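Local coordinates for protein gamma-glutamyl-gamma-aminobutyraldehyde dehydrogenase (Burkholderia cenocepacia, PDB 4LIH) that probably oxidises aldehydes such as gamma-glutamyl-gamma-aminobutyraldehyde to the corresponding acids with NAD(P)+ as the electron acceptor, at residues A60-A65 and V227-G232; V173-P178 and S201-L206. One frame throughout, in Å; residues are numbered along the deposited sequence.

Interaction 1: A60-A65 and V227-G232; sequences ADCGEA and VVPGAG
Cys62 and Val228 meet through rotamers that turn one branch of each into the other segment: SG of Cys62 stands anti to its carbonyl carbon (chi1 -65°), and CG1 of Val228 lies opposite its own backbone N (chi1 178°). The valine torsion carries Val228 CG1 to within 3.2 Å of Cys62 CB, tighter than an ordinary van der Waals contact. The cysteine torsion sets the sulfur beside the same methyl, Cys62 SG to Val228 CG1 measuring 3.6 Å, and beside the proline carbonyl, with Cys62 SG 3.3 Å from Pro229 O; the pyrrolidine ring is a looser neighbour, Pro229 CD lying 4.1 Å from Cys62 SG. Between the backbones one direct hydrogen bond joins Cys62 N to Pro229 O at 2.9 Å, and its N-H...O angle of 154° is fairly straight. Beyond it Gly230, which has no side chain, lays its CA against the 60-65 segment, 3.6 Å from Asp61 OD1. A water extends the link: it donates to Asp61 OD1 and Cys62 O and accepts from Ala231 N at 3.0 Å, tying the carboxylate to the start of the glycine-rich turn. The other oxygen of Asp61, OD2, is held by a salt bridge to Arg43. The contact joins the turn between strand 55-60 and helix 64-80, with Gly63 as N-cap, to the connection from strand 225-227 to helix 232-240; Val228 packs on Val67 and Ala70 of helix 64-80, and Pro229 on Ile209 of helix 206-218.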
loop_
_atom_site.group_PDB
_atom_site.type_symbol
_atom_site.label_atom_id
_atom_site.label_comp_id
_atom_site.label_asym_id
_atom_site.label_seq_id
_atom_site.Cartn_x
_atom_site.Cartn_y
_atom_site.Cartn_z
ATOM N N ALA A 60 -14.507 -41.872 8.792
ATOM C CA ALA A 60 -15.469 -41.782 7.697
ATOM C C ALA A 60 -14.751 -41.812 6.338
ATOM O O ALA A 60 -13.855 -41.068 6.133
ATOM C CB ALA A 60 -16.289 -40.514 7.836
ATOM N N ASP A 61 -15.191 -42.673 5.427
ATOM C CA ASP A 61 -14.688 -42.677 4.063
ATOM C C ASP A 61 -15.700 -42.038 3.094
ATOM O O ASP A 61 -16.570 -42.734 2.519
ATOM C CB ASP A 61 -14.355 -44.090 3.627
ATOM C CG ASP A 61 -13.750 -44.120 2.248
ATOM O OD1 ASP A 61 -12.785 -43.366 2.001
ATOM O OD2 ASP A 61 -14.253 -44.893 1.425
ATOM N N CYS A 62 -15.573 -40.715 2.893
ATOM C CA CYS A 62 -16.589 -39.991 2.157
ATOM C C CYS A 62 -16.574 -40.201 0.667
ATOM O O CYS A 62 -15.539 -40.382 0.028
ATOM C CB CYS A 62 -16.569 -38.485 2.486
ATOM S SG CYS A 62 -17.011 -38.190 4.219
ATOM N N GLY A 63 -17.769 -40.170 0.113
ATOM C CA GLY A 63 -17.958 -40.214 -1.323
ATOM C C GLY A 63 -18.827 -39.059 -1.755
ATOM O O GLY A 63 -18.907 -38.021 -1.080
ATOM N N GLU A 64 -19.465 -39.217 -2.913
ATOM C CA GLU A 64 -20.210 -38.117 -3.493
ATOM C C GLU A 64 -21.379 -37.618 -2.653
ATOM O O GLU A 64 -21.607 -36.405 -2.566
ATOM C CB GLU A 64 -20.635 -38.450 -4.935
ATOM C CG GLU A 64 -20.955 -37.196 -5.708
ATOM C CD GLU A 64 -21.141 -37.409 -7.184
ATOM O OE1 GLU A 64 -20.488 -38.313 -7.786
ATOM O OE2 GLU A 64 -21.967 -36.640 -7.727
ATOM N N ALA A 65 -22.118 -38.490 -1.983
ATOM C CA ALA A 65 -23.260 -37.983 -1.231
ATOM C C ALA A 65 -22.761 -37.000 -0.197
ATOM O O ALA A 65 -23.335 -35.926 -0.012
ATOM C CB ALA A 65 -24.050 -39.102 -0.552
ATOM N N VAL A 227 -15.348 -30.718 7.218
ATOM C CA VAL A 227 -14.217 -31.610 6.987
ATOM C C VAL A 227 -14.779 -32.954 6.485
ATOM O O VAL A 227 -15.702 -33.547 7.113
ATOM C CB VAL A 227 -13.341 -31.777 8.265
ATOM C CG1 VAL A 227 -12.276 -32.864 8.091
ATOM C CG2 VAL A 227 -12.687 -30.438 8.643
ATOM N N VAL A 228 -14.291 -33.371 5.322
ATOM C CA VAL A 228 -14.738 -34.559 4.606
ATOM C C VAL A 228 -13.561 -35.518 4.427
ATOM O O VAL A 228 -12.840 -35.454 3.424
ATOM C CB VAL A 228 -15.329 -34.176 3.231
ATOM C CG1 VAL A 228 -15.755 -35.383 2.419
ATOM C CG2 VAL A 228 -16.489 -33.243 3.437
ATOM N N PRO A 229 -13.378 -36.420 5.401
ATOM C CA PRO A 229 -12.298 -37.408 5.273
ATOM C C PRO A 229 -12.571 -38.427 4.153
ATOM O O PRO A 229 -13.736 -38.613 3.763
ATOM C CB PRO A 229 -12.247 -38.084 6.653
ATOM C CG PRO A 229 -13.310 -37.486 7.484
ATOM C CD PRO A 229 -14.129 -36.546 6.658
ATOM N N GLY A 230 -11.490 -39.063 3.663
ATOM C CA GLY A 230 -11.570 -40.069 2.582
ATOM C C GLY A 230 -10.310 -40.076 1.739
ATOM O O GLY A 230 -9.311 -39.423 2.088
ATOM N N ALA A 231 -10.360 -40.779 0.617
ATOM C CA ALA A 231 -9.216 -40.960 -0.248
ATOM C C ALA A 231 -9.262 -39.985 -1.452
ATOM O O ALA A 231 -9.628 -38.826 -1.308
ATOM C CB ALA A 231 -9.124 -42.425 -0.695
ATOM N N GLY A 232 -8.870 -40.451 -2.635
ATOM C CA GLY A 232 -8.846 -39.612 -3.847
ATOM C C GLY A 232 -10.189 -39.101 -4.335
ATOM O O GLY A 232 -10.268 -37.970 -4.846
HETATM O O HOH W 1 -13.128 -41.666 -0.094
#

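Interaction 2: V173-P178 and S201-L206; sequences VPWNFP and SEKSPL
Trp175 and Lys203 lie side by side and point the same way, with the aliphatic part of the lysine laid over one face of the indole. Lys203 CD sits 3.8 Å from the centroid of the five-membered ring and 19° off its normal, a CH-pi contact displaced toward the rim, while CE continues past NE1. The lysine chain bends at its last two torsions, and its NZ forms a salt bridge with Asp353. Ser201 approaches the same indole differently: its OG lies at the edge, near the ring plane, 3.5 Å from Trp175 CD1. With chi1 at 172°, that hydroxyl points beside its own carbonyl carbon, where it also accepts from Lys203 N at 3.0 Å. This bond makes an ST turn, and Ser204 N to Ser201 O closes a type I beta turn from Ser201 to Ser204 that contains it. The two segments are the loops that follow parallel strands 157-172 and 195-199 and precede helices 178-191 and 206-218, neighbouring strand-to-helix connections consistent with the Rossmann-like, cofactor-binding domain of the aldehyde dehydrogenase family. The side chain of Pro174 is about 8 Å from that of Glu274, the predicted active-site residue. Ser204 fills the angle between Trp175 and Pro178. Its OG, set between backbone N and carbonyl carbon, is directed at Trp175 CA, and its CB meets Pro178 CG at 3.4 Å, a snug pair. A bridging water donates to Pro174 O at 2.8 Å, accepts from Ser201 N and bonds to Ser204 OG, so three polar groups of the two loops share one water. Phe408 meets the indole with its ring plane at about 90°.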
loop_
_atom_site.group_PDB
_atom_site.type_symbol
_atom_site.label_atom_id
_atom_site.label_comp_id
_atom_site.label_asym_id
_atom_site.label_seq_id
_atom_site.Cartn_x
_atom_site.Cartn_y
_atom_site.Cartn_z
ATOM N N VAL A 173 -5.498 -31.031 1.299
ATOM C CA VAL A 173 -4.185 -30.863 1.889
ATOM C C VAL A 173 -3.484 -32.181 2.161
ATOM O O VAL A 173 -4.136 -33.211 2.213
ATOM C CB VAL A 173 -4.281 -30.004 3.167
ATOM C CG1 VAL A 173 -4.822 -28.628 2.813
ATOM C CG2 VAL A 173 -5.181 -30.678 4.160
ATOM N N PRO A 174 -2.146 -32.147 2.341
ATOM C CA PRO A 174 -1.391 -33.349 2.378
ATOM C C PRO A 174 -1.188 -33.824 3.809
ATOM O O PRO A 174 -1.743 -33.279 4.744
ATOM C CB PRO A 174 -0.068 -32.923 1.716
ATOM C CG PRO A 174 0.128 -31.582 2.199
ATOM C CD PRO A 174 -1.247 -30.990 2.537
ATOM N N TRP A 175 -0.425 -34.893 3.938
ATOM C CA TRP A 175 -0.213 -35.585 5.212
ATOM C C TRP A 175 1.078 -35.226 5.898
ATOM O O TRP A 175 1.338 -35.712 7.011
ATOM C CB TRP A 175 -0.239 -37.116 4.976
ATOM C CG TRP A 175 0.653 -37.579 3.798
ATOM C CD1 TRP A 175 0.222 -37.879 2.533
ATOM C CD2 TRP A 175 2.070 -37.784 3.790
ATOM N NE1 TRP A 175 1.278 -38.226 1.743
ATOM C CE2 TRP A 175 2.425 -38.190 2.485
ATOM C CE3 TRP A 175 3.078 -37.645 4.746
ATOM C CZ2 TRP A 175 3.745 -38.504 2.124
ATOM C CZ3 TRP A 175 4.401 -37.970 4.393
ATOM C CH2 TRP A 175 4.721 -38.381 3.086
ATOM N N ASN A 176 1.943 -34.449 5.248
ATOM C CA ASN A 176 3.260 -34.201 5.870
ATOM C C ASN A 176 3.170 -33.159 6.982
ATOM O O ASN A 176 3.904 -33.254 8.001
ATOM C CB ASN A 176 4.346 -33.868 4.846
ATOM C CG ASN A 176 4.041 -32.619 4.044
ATOM O OD1 ASN A 176 2.870 -32.272 3.808
ATOM N ND2 ASN A 176 5.090 -31.883 3.683
ATOM N N PHE A 177 2.281 -32.180 6.796
ATOM C CA PHE A 177 1.961 -31.172 7.808
ATOM C C PHE A 177 0.445 -31.014 7.866
ATOM O O PHE A 177 -0.068 -29.966 7.420
ATOM C CB PHE A 177 2.598 -29.790 7.490
ATOM C CG PHE A 177 4.083 -29.786 7.586
ATOM C CD1 PHE A 177 4.704 -29.536 8.785
ATOM C CD2 PHE A 177 4.858 -30.124 6.471
ATOM C CE1 PHE A 177 6.074 -29.599 8.887
ATOM C CE2 PHE A 177 6.245 -30.182 6.585
ATOM C CZ PHE A 177 6.837 -29.951 7.787
ATOM N N PRO A 178 -0.275 -32.030 8.394
ATOM C CA PRO A 178 -1.730 -32.029 8.263
ATOM C C PRO A 178 -2.400 -30.801 8.849
ATOM O O PRO A 178 -3.100 -30.116 8.131
ATOM C CB PRO A 178 -2.188 -33.319 8.982
ATOM C CG PRO A 178 -0.950 -34.175 9.005
ATOM C CD PRO A 178 0.227 -33.264 9.036
ATOM N N SER A 201 -5.833 -35.512 3.972
ATOM C CA SER A 201 -5.294 -36.749 3.361
ATOM C C SER A 201 -5.873 -37.935 4.093
ATOM O O SER A 201 -6.048 -37.861 5.290
ATOM C CB SER A 201 -3.745 -36.750 3.408
ATOM O OG SER A 201 -3.203 -38.017 3.000
ATOM N N GLU A 202 -6.226 -39.001 3.368
ATOM C CA GLU A 202 -6.541 -40.270 3.986
ATOM C C GLU A 202 -5.440 -40.763 4.940
ATOM O O GLU A 202 -5.747 -41.536 5.857
ATOM C CB GLU A 202 -6.852 -41.339 2.925
ATOM C CG GLU A 202 -5.669 -41.739 2.076
ATOM C CD GLU A 202 -5.385 -40.855 0.851
ATOM O OE1 GLU A 202 -5.836 -39.632 0.693
ATOM O OE2 GLU A 202 -4.620 -41.410 0.021
ATOM N N LYS A 203 -4.184 -40.318 4.706
ATOM C CA LYS A 203 -3.075 -40.638 5.572
ATOM C C LYS A 203 -3.015 -39.788 6.861
ATOM O O LYS A 203 -2.196 -40.078 7.736
ATOM C CB LYS A 203 -1.753 -40.512 4.832
ATOM C CG LYS A 203 -1.583 -41.435 3.645
ATOM C CD LYS A 203 -0.153 -41.462 3.121
ATOM C CE LYS A 203 -0.063 -41.595 1.584
ATOM N NZ LYS A 203 -0.365 -42.961 1.109
ATOM N N SER A 204 -3.851 -38.750 6.975
ATOM C CA SER A 204 -3.814 -37.903 8.174
ATOM C C SER A 204 -5.097 -37.100 8.391
ATOM O O SER A 204 -5.094 -35.886 8.279
ATOM C CB SER A 204 -2.655 -36.916 8.028
ATOM O OG SER A 204 -2.780 -36.174 6.828
ATOM N N PRO A 205 -6.197 -37.768 8.675
ATOM C CA PRO A 205 -7.454 -37.102 8.825
ATOM C C PRO A 205 -7.733 -36.481 10.191
ATOM O O PRO A 205 -8.681 -35.699 10.290
ATOM C CB PRO A 205 -8.440 -38.255 8.624
ATOM C CG PRO A 205 -7.737 -39.395 9.255
ATOM C CD PRO A 205 -6.361 -39.240 8.744
ATOM N N LEU A 206 -7.025 -36.918 11.240
ATOM C CA LEU A 206 -7.522 -36.695 12.623
ATOM C C LEU A 206 -7.568 -35.234 13.135
ATOM O O LEU A 206 -8.590 -34.816 13.733
ATOM C CB LEU A 206 -6.779 -37.585 13.649
ATOM C CG LEU A 206 -6.838 -39.118 13.377
ATOM C CD1 LEU A 206 -6.130 -39.911 14.458
ATOM C CD2 LEU A 206 -8.280 -39.547 13.247
HETATM O O HOH W 2 -4.287 -33.924 5.697
#

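In interaction 2 both loops, and in interaction 1 only 227-232, follow parallel strands of one sheet; 60-65 comes from strand 55-60 and leads into helix 64-80. The contacts share one neighbourhood: strand 195-199, which leads into 201-206, pairs with 225-227, which leads into 227-232. Their centres are 13 Å apart, and they touch where Gly230 O lies 3.2 Å from Glu202 CB. Interaction 1 sits farther from the chain centre, about 20 Å against 10 Å, yet five of its seven touching residues are buried against four of seven in interaction 2. A direct backbone hydrogen bond and small apolar side chains mark interaction 1, an indole and a lysine chain interaction 2.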